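Local coordinates for protein beta-galactosidase (Bacteroides thetaiotaomicron, PDB 5MUJ) that probably acts as an arabinofuranosidase on the plant pectin rhamnogalacturonan II, holding a chain B glycan in a pocket of its five-bladed beta-propeller, at residues F66-K71 / D175-H180; D86-E91 / D118-G123; V109-D114 / A179-S184; P129-G134 / T209-K214; K216-P221 / V242-S247. All coordinates share one frame; numbering follows the deposited sequence.

Overall arrangement
Five antiparallel four-stranded sheets make a five-bladed beta-propeller, and the contacts sample its joints. Contacts 1, 2 and 3 all join the blade running from strand 59-68 to strand 104-110 to the next blade, from strand 121-126 to strand 183-184. Contacts 1 and 3 share Ala179 and His180, their centres about 16 Å apart; contacts 2 and 3, centres about 12 Å apart, touch through Arg122 and Ser111 and through Gly89 and Tyr112. Contact 4 passes from the second blade to the inner strand of the third, crossing contacts 1 and 3 along the chain. Contact 5 stays within that third blade, its centre about 13 Å from that of contact 4. Bound sugars lie near contact 2, so packing between blades and the glycan pocket adjoin.

Contact 1 of 5, residues F66-K71 / D175-H180; sequences FRQGDK and DISTAH
Phe66 and Ile176 form the apolar part of this joint, where the end of inner strand 59-68 meets a loop of the following propeller blade. The methyl Ile176 CD1 approaches the ring obliquely, 3.8 Å from Phe66 CE2. An extended second torsion in Ile176 (chi2 179°) carries that methyl out to the aromatic carbon, while Leu73 and Leu139 pack on Phe66.

The polar part belongs to Gln68, whose outstretched chain (chi1 179°) lays its amide across Ile176 and up to the Asp175 carboxylate. As modelled, Gln68 OE1 stands 2.9 Å from Asp175 OD1, but the amide is probably turned over, and reversed it may form a hydrogen bond there. Replacing Gln68 by alanine is likely to uncover Ile176 and to take away the amide beside the Asp175 carboxylate.

Within the loop, Asp175 OD1 accepts from Ser177 N at 3.0 Å, closing an Asx turn, and from Ser177 OG at 2.7 Å, both from one face of the carboxylate. Thr178 N and OG1 both grip Asp175 O. The acceptor is thus fixed by its own loop, and the chemistry implies a buried apolar pair, Phe66 and Ile176, bordered by a more exposed polar group at Gln68 and Asp175.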
# COMPACT_ATOMS: atom_id res chain seq x y z
N PHE A 66 -3.07 -9.38 7.33
CA PHE A 66 -2.64 -9.64 8.69
C PHE A 66 -3.37 -10.84 9.30
O PHE A 66 -4.28 -11.38 8.71
CB PHE A 66 -2.81 -8.38 9.53
CG PHE A 66 -4.19 -7.78 9.48
CD1 PHE A 66 -4.57 -7.00 8.39
CD2 PHE A 66 -5.10 -7.94 10.54
CE1 PHE A 66 -5.83 -6.45 8.32
CE2 PHE A 66 -6.35 -7.36 10.47
CZ PHE A 66 -6.70 -6.60 9.37
N ARG A 67 -2.93 -11.24 10.48
CA ARG A 67 -3.42 -12.48 11.13
C ARG A 67 -3.93 -12.15 12.53
O ARG A 67 -3.31 -11.40 13.25
CB ARG A 67 -2.26 -13.48 11.14
CG ARG A 67 -2.19 -14.56 12.19
CD ARG A 67 -2.97 -15.81 11.83
NE ARG A 67 -2.12 -17.01 11.78
CZ ARG A 67 -1.47 -17.57 12.81
NH1 ARG A 67 -1.55 -17.06 14.04
NH2 ARG A 67 -0.73 -18.65 12.60
N GLN A 68 -5.08 -12.72 12.91
CA GLN A 68 -5.54 -12.71 14.31
C GLN A 68 -6.08 -14.09 14.61
O GLN A 68 -6.98 -14.55 13.92
CB GLN A 68 -6.65 -11.69 14.54
CG GLN A 68 -7.15 -11.70 15.98
CD GLN A 68 -8.02 -10.50 16.29
OE1 GLN A 68 -9.23 -10.58 16.21
NE2 GLN A 68 -7.40 -9.39 16.62
N GLY A 69 -5.54 -14.71 15.67
CA GLY A 69 -5.81 -16.10 15.97
C GLY A 69 -5.12 -16.90 14.89
O GLY A 69 -3.91 -16.72 14.68
N ASP A 70 -5.86 -17.76 14.20
CA ASP A 70 -5.35 -18.43 13.00
C ASP A 70 -6.09 -17.98 11.74
O ASP A 70 -5.92 -18.59 10.68
CB ASP A 70 -5.42 -19.95 13.14
CG ASP A 70 -4.64 -20.45 14.35
OD1 ASP A 70 -3.53 -19.94 14.59
OD2 ASP A 70 -5.15 -21.35 15.05
N LYS A 71 -6.89 -16.91 11.84
CA LYS A 71 -7.58 -16.33 10.69
C LYS A 71 -6.74 -15.26 10.02
O LYS A 71 -6.21 -14.37 10.69
CB LYS A 71 -8.87 -15.66 11.12
CG LYS A 71 -9.81 -15.28 9.96
CD LYS A 71 -10.59 -16.48 9.43
CE LYS A 71 -11.72 -16.90 10.36
NZ LYS A 71 -12.49 -18.05 9.80
N ASP A 175 -13.13 -5.72 17.58
CA ASP A 175 -12.50 -6.89 17.04
C ASP A 175 -12.16 -6.65 15.56
O ASP A 175 -13.06 -6.55 14.72
CB ASP A 175 -13.44 -8.08 17.26
CG ASP A 175 -12.89 -9.38 16.76
OD1 ASP A 175 -11.90 -9.43 15.99
OD2 ASP A 175 -13.49 -10.38 17.14
N ILE A 176 -10.86 -6.59 15.26
CA ILE A 176 -10.37 -6.26 13.89
C ILE A 176 -10.71 -7.31 12.81
O ILE A 176 -10.62 -7.01 11.61
CB ILE A 176 -8.84 -5.99 13.85
CG1 ILE A 176 -8.06 -7.25 14.30
CG2 ILE A 176 -8.50 -4.74 14.66
CD1 ILE A 176 -6.56 -7.11 14.27
N SER A 177 -11.16 -8.49 13.25
CA SER A 177 -11.66 -9.52 12.33
C SER A 177 -13.13 -9.37 11.90
O SER A 177 -13.64 -10.24 11.19
CB SER A 177 -11.44 -10.90 12.96
OG SER A 177 -12.37 -11.16 14.01
N THR A 178 -13.79 -8.27 12.33
CA THR A 178 -15.19 -7.98 12.03
C THR A 178 -15.34 -6.75 11.17
O THR A 178 -14.53 -5.82 11.25
CB THR A 178 -16.04 -7.87 13.33
OG1 THR A 178 -15.67 -6.72 14.12
CG2 THR A 178 -15.86 -9.13 14.17
N ALA A 179 -16.35 -6.77 10.31
CA ALA A 179 -16.66 -5.64 9.44
C ALA A 179 -17.50 -4.70 10.29
O ALA A 179 -18.72 -4.79 10.29
CB ALA A 179 -17.43 -6.07 8.19
N HIS A 180 -16.81 -3.83 11.02
CA HIS A 180 -17.39 -2.73 11.77
C HIS A 180 -16.61 -1.48 11.42
O HIS A 180 -15.48 -1.55 10.95
CB HIS A 180 -17.34 -3.01 13.27
CG HIS A 180 -15.97 -2.86 13.86
ND1 HIS A 180 -14.98 -3.81 13.69
CD2 HIS A 180 -15.42 -1.87 14.59
CE1 HIS A 180 -13.88 -3.40 14.30
NE2 HIS A 180 -14.12 -2.22 14.85

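Contact 2 of 5, residues D86-E91 / D118-G123; sequences DGRGYE and DCNQRG
Arg88 and Asn120 meet with their chains crossing at about a right angle. With CG anti to the backbone N (chi1 179°) and the chain straight to NE, Arg88 sends its N-H into Asn120 OD1: NE to OD1 is 2.9 Å, the oxygen close to the guanidinium plane and the amide turned 71° from it. Arg88 NH2 also forms a salt bridge with Asp114, and Asn120 ND2 bonds to Glu154 O.

Tyr90 buries almost as much, and its backbone makes two of the bonds. Its N gives a nearly straight bond (165°) to Gln121 OE1 at 3.1 Å, arriving from above the amide plane, and its O accepts from Arg122 N at 2.8 Å. The Tyr90 hydroxyl reaches on to Glu159, and the Gln121 amide to Gly155. Between these residues Gly89 CA sits 3.1 Å from Asn120 O in a CA-H...O contact, leaving no room for a CB.

A bound rhamnose lies about 5 Å from the Tyr90 side chain. Within the second blade, Asn120 and Gln121 form a classic bulge facing Gly153. Third strand of one blade against inner strand of the next is the interblade seam of a beta-propeller, here bordering its glycan pocket.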
# COMPACT_ATOMS: atom_id res chain seq x y z
N ASP A 86 -16.88 8.78 -12.61
CA ASP A 86 -18.24 8.30 -12.35
C ASP A 86 -18.47 7.82 -10.93
O ASP A 86 -19.61 7.83 -10.47
CB ASP A 86 -18.71 7.25 -13.37
CG ASP A 86 -17.95 5.94 -13.29
OD1 ASP A 86 -16.74 5.95 -12.98
OD2 ASP A 86 -18.57 4.89 -13.59
N GLY A 87 -17.41 7.45 -10.21
CA GLY A 87 -17.54 6.89 -8.88
C GLY A 87 -17.48 7.98 -7.85
O GLY A 87 -17.01 9.07 -8.12
N ARG A 88 -17.94 7.68 -6.66
CA ARG A 88 -17.90 8.62 -5.56
C ARG A 88 -16.49 8.73 -4.97
O ARG A 88 -16.05 9.83 -4.59
CB ARG A 88 -18.88 8.21 -4.47
CG ARG A 88 -18.88 9.13 -3.26
CD ARG A 88 -20.00 8.83 -2.29
NE ARG A 88 -19.96 9.74 -1.15
CZ ARG A 88 -20.82 9.76 -0.13
NH1 ARG A 88 -21.83 8.87 -0.09
NH2 ARG A 88 -20.68 10.65 0.86
N GLY A 89 -15.80 7.60 -4.87
CA GLY A 89 -14.49 7.52 -4.25
C GLY A 89 -14.25 6.20 -3.52
O GLY A 89 -14.99 5.27 -3.68
N TYR A 90 -13.18 6.15 -2.75
CA TYR A 90 -12.80 5.02 -1.95
C TYR A 90 -13.65 4.76 -0.71
O TYR A 90 -13.96 5.69 0.05
CB TYR A 90 -11.35 5.15 -1.52
CG TYR A 90 -10.28 4.88 -2.56
CD1 TYR A 90 -10.45 3.93 -3.57
CD2 TYR A 90 -9.05 5.53 -2.49
CE1 TYR A 90 -9.45 3.65 -4.49
CE2 TYR A 90 -8.06 5.30 -3.42
CZ TYR A 90 -8.25 4.35 -4.42
OH TYR A 90 -7.26 4.08 -5.32
N GLU A 91 -14.01 3.46 -0.52
CA GLU A 91 -14.30 2.88 0.81
C GLU A 91 -13.34 1.73 1.10
O GLU A 91 -12.71 1.21 0.20
CB GLU A 91 -15.77 2.41 0.95
CG GLU A 91 -16.79 3.53 0.81
CD GLU A 91 -18.20 3.08 1.03
OE1 GLU A 91 -18.68 2.18 0.27
OE2 GLU A 91 -18.80 3.60 1.98
N ASP A 118 -13.38 13.98 4.91
CA ASP A 118 -13.11 12.79 4.12
C ASP A 118 -14.41 12.16 3.60
O ASP A 118 -14.50 10.95 3.51
CB ASP A 118 -12.30 11.80 4.97
CG ASP A 118 -12.97 11.47 6.29
OD1 ASP A 118 -14.14 11.94 6.51
OD2 ASP A 118 -12.35 10.70 7.10
N CYS A 119 -15.43 12.96 3.30
CA CYS A 119 -16.74 12.38 3.00
C CYS A 119 -16.77 11.45 1.79
O CYS A 119 -17.53 10.49 1.79
CB CYS A 119 -17.78 13.48 2.85
SG CYS A 119 -17.38 14.63 1.53
N ASN A 120 -15.91 11.69 0.80
CA ASN A 120 -15.93 10.95 -0.48
C ASN A 120 -14.77 9.97 -0.73
O ASN A 120 -14.89 9.10 -1.59
CB ASN A 120 -16.03 11.97 -1.65
CG ASN A 120 -17.35 12.69 -1.68
OD1 ASN A 120 -18.38 12.12 -1.31
ND2 ASN A 120 -17.35 13.94 -2.16
N GLN A 121 -13.68 10.08 0.04
CA GLN A 121 -12.51 9.21 -0.11
C GLN A 121 -12.06 8.69 1.24
O GLN A 121 -11.74 9.48 2.13
CB GLN A 121 -11.33 9.94 -0.75
CG GLN A 121 -11.67 10.67 -2.06
CD GLN A 121 -11.80 9.73 -3.25
OE1 GLN A 121 -11.38 8.59 -3.18
NE2 GLN A 121 -12.37 10.20 -4.33
N ARG A 122 -12.15 7.36 1.42
CA ARG A 122 -11.86 6.70 2.69
C ARG A 122 -11.09 5.42 2.39
O ARG A 122 -11.67 4.31 2.41
CB ARG A 122 -13.17 6.35 3.43
CG ARG A 122 -14.04 7.58 3.76
CD ARG A 122 -13.79 8.18 5.13
NE ARG A 122 -14.49 7.42 6.15
CZ ARG A 122 -14.16 7.33 7.44
NH1 ARG A 122 -13.15 8.03 7.95
NH2 ARG A 122 -14.88 6.54 8.23
N GLY A 123 -9.79 5.51 2.09
CA GLY A 123 -9.01 4.32 1.66
C GLY A 123 -7.94 3.99 2.67
O GLY A 123 -6.88 4.59 2.70

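Contact 3 of 5, residues V109-D114 / A179-S184; sequences VLSYRD and AHEWES
Glu181 reaches across to Ser111 at a joint of the five-bladed propeller, where the outer strand 104-110 of one blade ends in a classic beta bulge, Val109 and Leu110 both facing Thr92, and is met by the lead-in to the last strand of the next blade.

The Glu181 side chain shows how the grip is built. Its CB lies 4.4 Å from Val109 O, and its CG skirts the same Val109 O at 4.1 Å. A bend at the second torsion (chi2 81°) then turns CD toward Ser111. At the tip both oxygens are used on their syn sides: Glu181 OE2 takes the backbone N-H of Ser111 at 2.8 Å, and Glu181 OE1 takes the hydroxyl Ser111 OG at 2.7 Å. Arg122 adds a salt bridge to OE2, which probably favours the charged carboxylate. An acetate ion, probably from the crystallisation liquor, lies about 4 Å from the Glu181 side chain.

Alongside this clamp, Trp182 N donates almost straight (172°) to Val109 O, in the carbonyl plane, and the indole runs side by side with Val109, its CD1 3.7 Å from Val109 CB.

Farther along, Arg113 is tied by Asp118, Leu185 O and Asp186, and makes a weak bond to Ser184 O. Ser184 OG, hydrogen-bonded to Arg122 NH1, stands over the centre of one guanidinium face of Arg113, where no N-H points at it, 3.1 Å from Arg113 CZ.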
# COMPACT_ATOMS: atom_id res chain seq x y z
N VAL A 109 -15.13 -1.43 6.62
CA VAL A 109 -14.52 -0.91 7.85
C VAL A 109 -14.30 0.60 7.84
O VAL A 109 -14.11 1.17 8.93
CB VAL A 109 -13.18 -1.63 8.18
CG1 VAL A 109 -13.43 -3.11 8.45
CG2 VAL A 109 -12.17 -1.47 7.07
N LEU A 110 -14.33 1.23 6.67
CA LEU A 110 -14.22 2.73 6.52
C LEU A 110 -15.16 3.11 5.40
O LEU A 110 -14.91 2.79 4.23
CB LEU A 110 -12.80 3.22 6.20
CG LEU A 110 -11.70 3.46 7.21
CD1 LEU A 110 -10.67 4.38 6.55
CD2 LEU A 110 -12.15 4.08 8.51
N SER A 111 -16.26 3.76 5.76
CA SER A 111 -17.35 4.06 4.84
C SER A 111 -17.37 5.56 4.55
O SER A 111 -16.85 6.34 5.34
CB SER A 111 -18.66 3.67 5.49
OG SER A 111 -18.62 2.33 5.95
N TYR A 112 -18.06 5.95 3.48
CA TYR A 112 -18.28 7.35 3.17
C TYR A 112 -18.86 8.03 4.40
O TYR A 112 -19.84 7.57 4.98
CB TYR A 112 -19.23 7.57 1.99
CG TYR A 112 -18.78 6.98 0.68
CD1 TYR A 112 -17.59 7.39 0.08
CD2 TYR A 112 -19.54 5.98 0.07
CE1 TYR A 112 -17.18 6.79 -1.09
CE2 TYR A 112 -19.13 5.39 -1.11
CZ TYR A 112 -17.96 5.82 -1.71
OH TYR A 112 -17.52 5.26 -2.88
N ARG A 113 -18.25 9.16 4.76
CA ARG A 113 -18.50 9.78 6.01
C ARG A 113 -19.09 11.21 5.79
O ARG A 113 -18.36 12.24 5.74
CB ARG A 113 -17.26 9.74 6.89
CG ARG A 113 -17.53 10.35 8.23
CD ARG A 113 -16.48 10.11 9.26
NE ARG A 113 -15.28 10.92 9.02
CZ ARG A 113 -14.51 11.42 9.99
NH1 ARG A 113 -14.82 11.29 11.30
NH2 ARG A 113 -13.40 12.09 9.66
N ASP A 114 -20.41 11.25 5.61
CA ASP A 114 -21.11 12.52 5.24
C ASP A 114 -20.89 13.63 6.26
O ASP A 114 -20.95 13.39 7.48
CB ASP A 114 -22.62 12.27 5.09
CG ASP A 114 -22.97 11.47 3.85
OD1 ASP A 114 -22.35 11.66 2.78
OD2 ASP A 114 -23.88 10.63 3.94
N ALA A 179 -16.35 -6.77 10.31
CA ALA A 179 -16.66 -5.64 9.44
C ALA A 179 -17.50 -4.70 10.29
O ALA A 179 -18.72 -4.79 10.29
CB ALA A 179 -17.43 -6.07 8.19
N HIS A 180 -16.81 -3.83 11.02
CA HIS A 180 -17.39 -2.73 11.77
C HIS A 180 -16.61 -1.48 11.42
O HIS A 180 -15.48 -1.55 10.95
CB HIS A 180 -17.34 -3.01 13.27
CG HIS A 180 -15.97 -2.86 13.86
ND1 HIS A 180 -14.98 -3.81 13.69
CD2 HIS A 180 -15.42 -1.87 14.59
CE1 HIS A 180 -13.88 -3.40 14.30
NE2 HIS A 180 -14.12 -2.22 14.85
N GLU A 181 -17.23 -0.34 11.70
CA GLU A 181 -16.63 0.98 11.36
C GLU A 181 -15.57 1.38 12.39
O GLU A 181 -15.82 1.47 13.58
CB GLU A 181 -17.70 2.08 11.25
CG GLU A 181 -17.21 3.37 10.57
CD GLU A 181 -17.18 3.32 9.05
OE1 GLU A 181 -17.59 2.32 8.42
OE2 GLU A 181 -16.78 4.31 8.43
N TRP A 182 -14.37 1.66 11.90
CA TRP A 182 -13.31 2.18 12.74
C TRP A 182 -13.59 3.71 12.92
O TRP A 182 -14.27 4.30 12.12
CB TRP A 182 -11.95 1.93 12.07
CG TRP A 182 -11.51 0.49 11.98
CD1 TRP A 182 -12.26 -0.59 11.66
CD2 TRP A 182 -10.20 0.01 12.25
NE1 TRP A 182 -11.48 -1.70 11.65
CE2 TRP A 182 -10.20 -1.38 12.02
CE3 TRP A 182 -8.99 0.64 12.61
CZ2 TRP A 182 -9.06 -2.16 12.19
CZ3 TRP A 182 -7.85 -0.13 12.76
CH2 TRP A 182 -7.90 -1.52 12.56
N GLU A 183 -13.15 4.25 14.04
CA GLU A 183 -13.34 5.66 14.37
C GLU A 183 -12.25 6.50 13.76
O GLU A 183 -11.11 6.09 13.67
CB GLU A 183 -13.28 5.84 15.89
CG GLU A 183 -14.40 5.08 16.59
CD GLU A 183 -14.41 5.20 18.10
OE1 GLU A 183 -13.44 5.73 18.69
OE2 GLU A 183 -15.42 4.73 18.69
N SER A 184 -12.62 7.69 13.35
CA SER A 184 -11.65 8.58 12.72
C SER A 184 -11.70 10.01 13.21
O SER A 184 -12.70 10.47 13.78
CB SER A 184 -11.75 8.47 11.23
OG SER A 184 -12.99 8.86 10.77
O HOH W 1 -15.53 8.51 12.80

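Contact 4 of 5, residues P129-G134 / T209-K214; sequences PDMEWG and TVYWDK
A Met-aromatic contact joins the long loop after strand 121-126 to the inner strand 204-212 of the next blade, with Met131, modelled as selenomethionine, set against Tyr211. The two side chains cross at about a right angle. Met131 CG comes 3.6 Å from Tyr211 CD1, and the selenium lies obliquely, 4.6 Å from the Tyr211 ring centroid; a turn at its last torsion (chi3 77°) brings the CE methyl over one face of the ring. On the opposite face sits Thr209 CG2 of the same strand, so the ring is held between two methyl groups.

Pro129 adds a third support: its CG meets Tyr211 CE1 at 3.7 Å, in an oblique approach, and its CD leans on Val210 O. One water stitches the backbones together, giving a hydrogen bond to Pro129 O at 2.6 Å and accepting one from Trp212 N at 2.8 Å. The Tyr211 hydroxyl runs on to Ile276 N in the fourth blade, and Met131 also packs on Ile276.

With an alanine at Tyr211, Met131 and Pro129 would probably face a gap, and Ile276 N would be left without its hydroxyl partner.

Within the loop, Asp130 OD1 takes the N-H of Glu132 in an Asx turn. A loop from one blade reaching over the inner strand of its neighbour, toward strands 270-279 and 331-340, is consistent with the central part of a beta-propeller, where the inner strands gather.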
# COMPACT_ATOMS: atom_id res chain seq x y z
N PRO A 129 1.90 -2.88 12.03
CA PRO A 129 2.04 -4.32 11.77
C PRO A 129 3.32 -4.84 12.44
O PRO A 129 4.30 -4.11 12.52
CB PRO A 129 2.19 -4.38 10.25
CG PRO A 129 2.89 -3.07 9.93
CD PRO A 129 2.25 -2.06 10.84
N ASP A 130 3.32 -6.11 12.86
CA ASP A 130 4.55 -6.81 13.18
C ASP A 130 5.36 -6.82 11.88
O ASP A 130 4.90 -7.34 10.86
CB ASP A 130 4.23 -8.22 13.65
CG ASP A 130 5.44 -8.98 14.17
OD1 ASP A 130 6.61 -8.68 13.86
OD2 ASP A 130 5.22 -9.94 14.90
N MSE A 131 6.54 -6.21 11.92
CA MSE A 131 7.40 -6.05 10.73
C MSE A 131 8.30 -7.22 10.48
O MSE A 131 8.96 -7.29 9.44
CB MSE A 131 8.31 -4.85 10.92
CG MSE A 131 7.50 -3.58 10.88
SE MSE A 131 8.72 -2.12 11.33
CE MSE A 131 9.64 -1.97 9.59
N GLU A 132 8.38 -8.14 11.43
CA GLU A 132 9.27 -9.31 11.28
C GLU A 132 8.93 -10.15 10.02
O GLU A 132 7.83 -10.73 9.93
CB GLU A 132 9.27 -10.17 12.53
CG GLU A 132 10.15 -11.41 12.35
CD GLU A 132 10.60 -12.06 13.64
OE1 GLU A 132 9.77 -12.18 14.57
OE2 GLU A 132 11.79 -12.47 13.69
N TRP A 133 9.87 -10.20 9.08
CA TRP A 133 9.79 -11.10 7.93
C TRP A 133 9.57 -12.55 8.39
O TRP A 133 10.34 -13.11 9.16
CB TRP A 133 11.05 -11.03 7.07
CG TRP A 133 11.07 -12.02 5.92
CD1 TRP A 133 11.80 -13.16 5.84
CD2 TRP A 133 10.32 -11.94 4.69
NE1 TRP A 133 11.58 -13.78 4.65
CE2 TRP A 133 10.65 -13.09 3.94
CE3 TRP A 133 9.38 -11.04 4.17
CZ2 TRP A 133 10.12 -13.34 2.69
CZ3 TRP A 133 8.85 -11.28 2.93
CH2 TRP A 133 9.21 -12.45 2.20
N GLY A 134 8.48 -13.12 7.92
CA GLY A 134 8.07 -14.46 8.32
C GLY A 134 7.64 -14.62 9.78
O GLY A 134 7.67 -15.71 10.34
N THR A 209 1.76 4.22 5.71
CA THR A 209 1.74 3.10 6.68
C THR A 209 2.59 3.53 7.84
O THR A 209 3.67 4.10 7.62
CB THR A 209 2.26 1.78 6.08
OG1 THR A 209 1.31 1.30 5.13
CG2 THR A 209 2.43 0.74 7.15
N VAL A 210 2.08 3.40 9.05
CA VAL A 210 2.81 3.76 10.26
C VAL A 210 3.35 2.51 10.93
O VAL A 210 2.60 1.53 11.16
CB VAL A 210 1.91 4.55 11.24
CG1 VAL A 210 2.61 4.81 12.57
CG2 VAL A 210 1.44 5.83 10.57
N TYR A 211 4.63 2.53 11.26
CA TYR A 211 5.34 1.44 11.93
C TYR A 211 5.66 1.81 13.38
O TYR A 211 5.92 2.98 13.65
CB TYR A 211 6.62 1.13 11.15
CG TYR A 211 6.34 0.66 9.73
CD1 TYR A 211 5.87 -0.65 9.51
CD2 TYR A 211 6.51 1.49 8.64
CE1 TYR A 211 5.56 -1.09 8.23
CE2 TYR A 211 6.20 1.06 7.35
CZ TYR A 211 5.74 -0.24 7.14
OH TYR A 211 5.45 -0.62 5.86
N TRP A 212 5.63 0.83 14.30
CA TRP A 212 6.15 1.00 15.66
C TRP A 212 7.63 0.63 15.63
O TRP A 212 7.98 -0.50 15.37
CB TRP A 212 5.41 0.11 16.69
CG TRP A 212 6.03 0.17 18.05
CD1 TRP A 212 6.30 1.30 18.77
CD2 TRP A 212 6.48 -0.94 18.84
NE1 TRP A 212 6.89 0.96 19.97
CE2 TRP A 212 7.01 -0.41 20.04
CE3 TRP A 212 6.49 -2.33 18.66
CZ2 TRP A 212 7.54 -1.22 21.06
CZ3 TRP A 212 7.01 -3.14 19.67
CH2 TRP A 212 7.53 -2.58 20.85
N ASP A 213 8.52 1.61 15.81
CA ASP A 213 9.96 1.38 15.85
C ASP A 213 10.39 1.36 17.30
O ASP A 213 10.59 2.40 17.91
CB ASP A 213 10.70 2.48 15.06
CG ASP A 213 12.21 2.28 15.05
OD1 ASP A 213 12.71 1.22 15.55
OD2 ASP A 213 12.91 3.19 14.58
N LYS A 214 10.51 0.17 17.88
CA LYS A 214 10.95 0.01 19.27
C LYS A 214 12.30 0.69 19.53
O LYS A 214 12.52 1.31 20.57
CB LYS A 214 11.07 -1.48 19.63
O HOH W 2 5.09 -1.76 13.30

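Contact 5 of 5, residues K216-P221 / V242-S247; sequences KTLGAP and VGIALS
Ala220 and Ser247 mark the closest backbone approach, 5.8 Å between their CA atoms, where the loop 216-221 and the strand ending at Ser247 run 44° apart. The loop begins with a type I turn, Gly219 N bonded to Lys216 O at 3.0 Å, and Gly219, its last residue, has positive phi.

Leu218, the third residue of that turn, points toward the strand and carries the apolar packing. Its CD1 meets Ile244 CD1 tip to tip at 4.0 Å. Against Leu246 it crosses at about a right angle, Leu218 CB lying 3.9 Å from Leu246 CD2. The second methyl of that leucine, Leu246 CD1, touches a backbone atom instead, standing 3.7 Å from Leu218 O. Leu246 CG, anti to its carbonyl carbon (chi1 -60°), lies on the loop side, and its two methyls part from there, one against the Leu218 side chain and one against its carbonyl.

Both segments belong to the same blade of the five-bladed propeller: the loop links its inner strand 204-212 to strand 222-231, and Ile244 and Leu246 sit on the next strand, 238-247. Alternation along that strand points both residues at the loop, with Ala245 turned from it toward Trp253 and Tyr226. Val223, on the intervening strand, packs on Ile244 and Leu246, while Val310 from the following blade touches Leu218.

Past the leucines the contact changes character. Ala220 CB rests 4.1 Å from Leu246 CB and also leans on a carbonyl, Ser247 O, at 3.5 Å. Pro221 CD presses on the same Ser247 O at 3.4 Å, whereas Ser247 points its side chain away at CB, and its OG is hydrogen-bonded to Thr252 O.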
# COMPACT_ATOMS: atom_id res chain seq x y z
N LYS A 216 13.55 3.35 18.15
CA LYS A 216 13.56 4.82 17.95
C LYS A 216 14.74 5.28 17.09
O LYS A 216 15.46 6.27 17.40
CB LYS A 216 13.50 5.54 19.31
CG LYS A 216 12.24 5.19 20.09
CD LYS A 216 12.04 6.09 21.31
CE LYS A 216 10.76 5.72 22.04
NZ LYS A 216 10.51 6.60 23.21
N THR A 217 14.92 4.54 16.00
CA THR A 217 15.99 4.73 15.00
C THR A 217 16.09 6.16 14.47
O THR A 217 17.19 6.57 14.10
CB THR A 217 15.77 3.81 13.77
OG1 THR A 217 15.61 2.45 14.20
CG2 THR A 217 16.91 3.89 12.78
N LEU A 218 14.93 6.85 14.39
CA LEU A 218 14.82 8.24 13.90
C LEU A 218 14.30 9.23 14.98
O LEU A 218 13.84 10.33 14.66
CB LEU A 218 13.92 8.27 12.67
CG LEU A 218 14.38 7.35 11.53
CD1 LEU A 218 13.39 7.31 10.39
CD2 LEU A 218 15.74 7.79 11.03
N GLY A 219 14.42 8.82 16.24
CA GLY A 219 14.09 9.64 17.40
C GLY A 219 12.63 9.66 17.79
O GLY A 219 12.21 10.50 18.58
N ALA A 220 11.85 8.72 17.25
CA ALA A 220 10.42 8.65 17.56
C ALA A 220 9.97 7.19 17.47
O ALA A 220 10.50 6.42 16.64
CB ALA A 220 9.65 9.46 16.57
N PRO A 221 8.99 6.80 18.31
CA PRO A 221 8.49 5.43 18.23
C PRO A 221 7.61 5.16 17.01
O PRO A 221 7.49 3.98 16.63
CB PRO A 221 7.67 5.30 19.52
CG PRO A 221 7.17 6.67 19.79
CD PRO A 221 8.34 7.54 19.41
N VAL A 242 8.64 8.84 -2.10
CA VAL A 242 8.43 8.27 -0.77
C VAL A 242 9.20 9.06 0.29
O VAL A 242 10.41 9.31 0.14
CB VAL A 242 8.86 6.79 -0.75
CG1 VAL A 242 8.86 6.27 0.67
CG2 VAL A 242 7.93 5.96 -1.62
N GLY A 243 8.49 9.39 1.37
CA GLY A 243 9.10 10.06 2.50
C GLY A 243 8.59 9.57 3.82
O GLY A 243 7.72 8.73 3.87
N ILE A 244 9.15 10.12 4.88
CA ILE A 244 8.95 9.71 6.26
C ILE A 244 8.35 10.83 7.11
O ILE A 244 8.73 12.05 6.96
CB ILE A 244 10.30 9.26 6.86
CG1 ILE A 244 10.80 7.95 6.21
CG2 ILE A 244 10.23 9.13 8.36
CD1 ILE A 244 12.20 7.55 6.63
N ALA A 245 7.43 10.48 7.98
CA ALA A 245 6.94 11.41 9.03
C ALA A 245 7.07 10.73 10.35
O ALA A 245 7.01 9.51 10.39
CB ALA A 245 5.53 11.85 8.79
N LEU A 246 7.14 11.48 11.44
CA LEU A 246 7.52 10.96 12.73
C LEU A 246 6.57 11.47 13.82
O LEU A 246 6.18 12.63 13.78
CB LEU A 246 8.97 11.36 13.05
CG LEU A 246 10.05 10.87 12.06
CD1 LEU A 246 11.39 11.60 12.22
CD2 LEU A 246 10.24 9.35 12.11
N SER A 247 6.28 10.61 14.79
CA SER A 247 5.37 10.93 15.90
C SER A 247 5.69 10.18 17.18
O SER A 247 6.25 9.08 17.15
CB SER A 247 3.92 10.65 15.50
OG SER A 247 2.99 11.03 16.49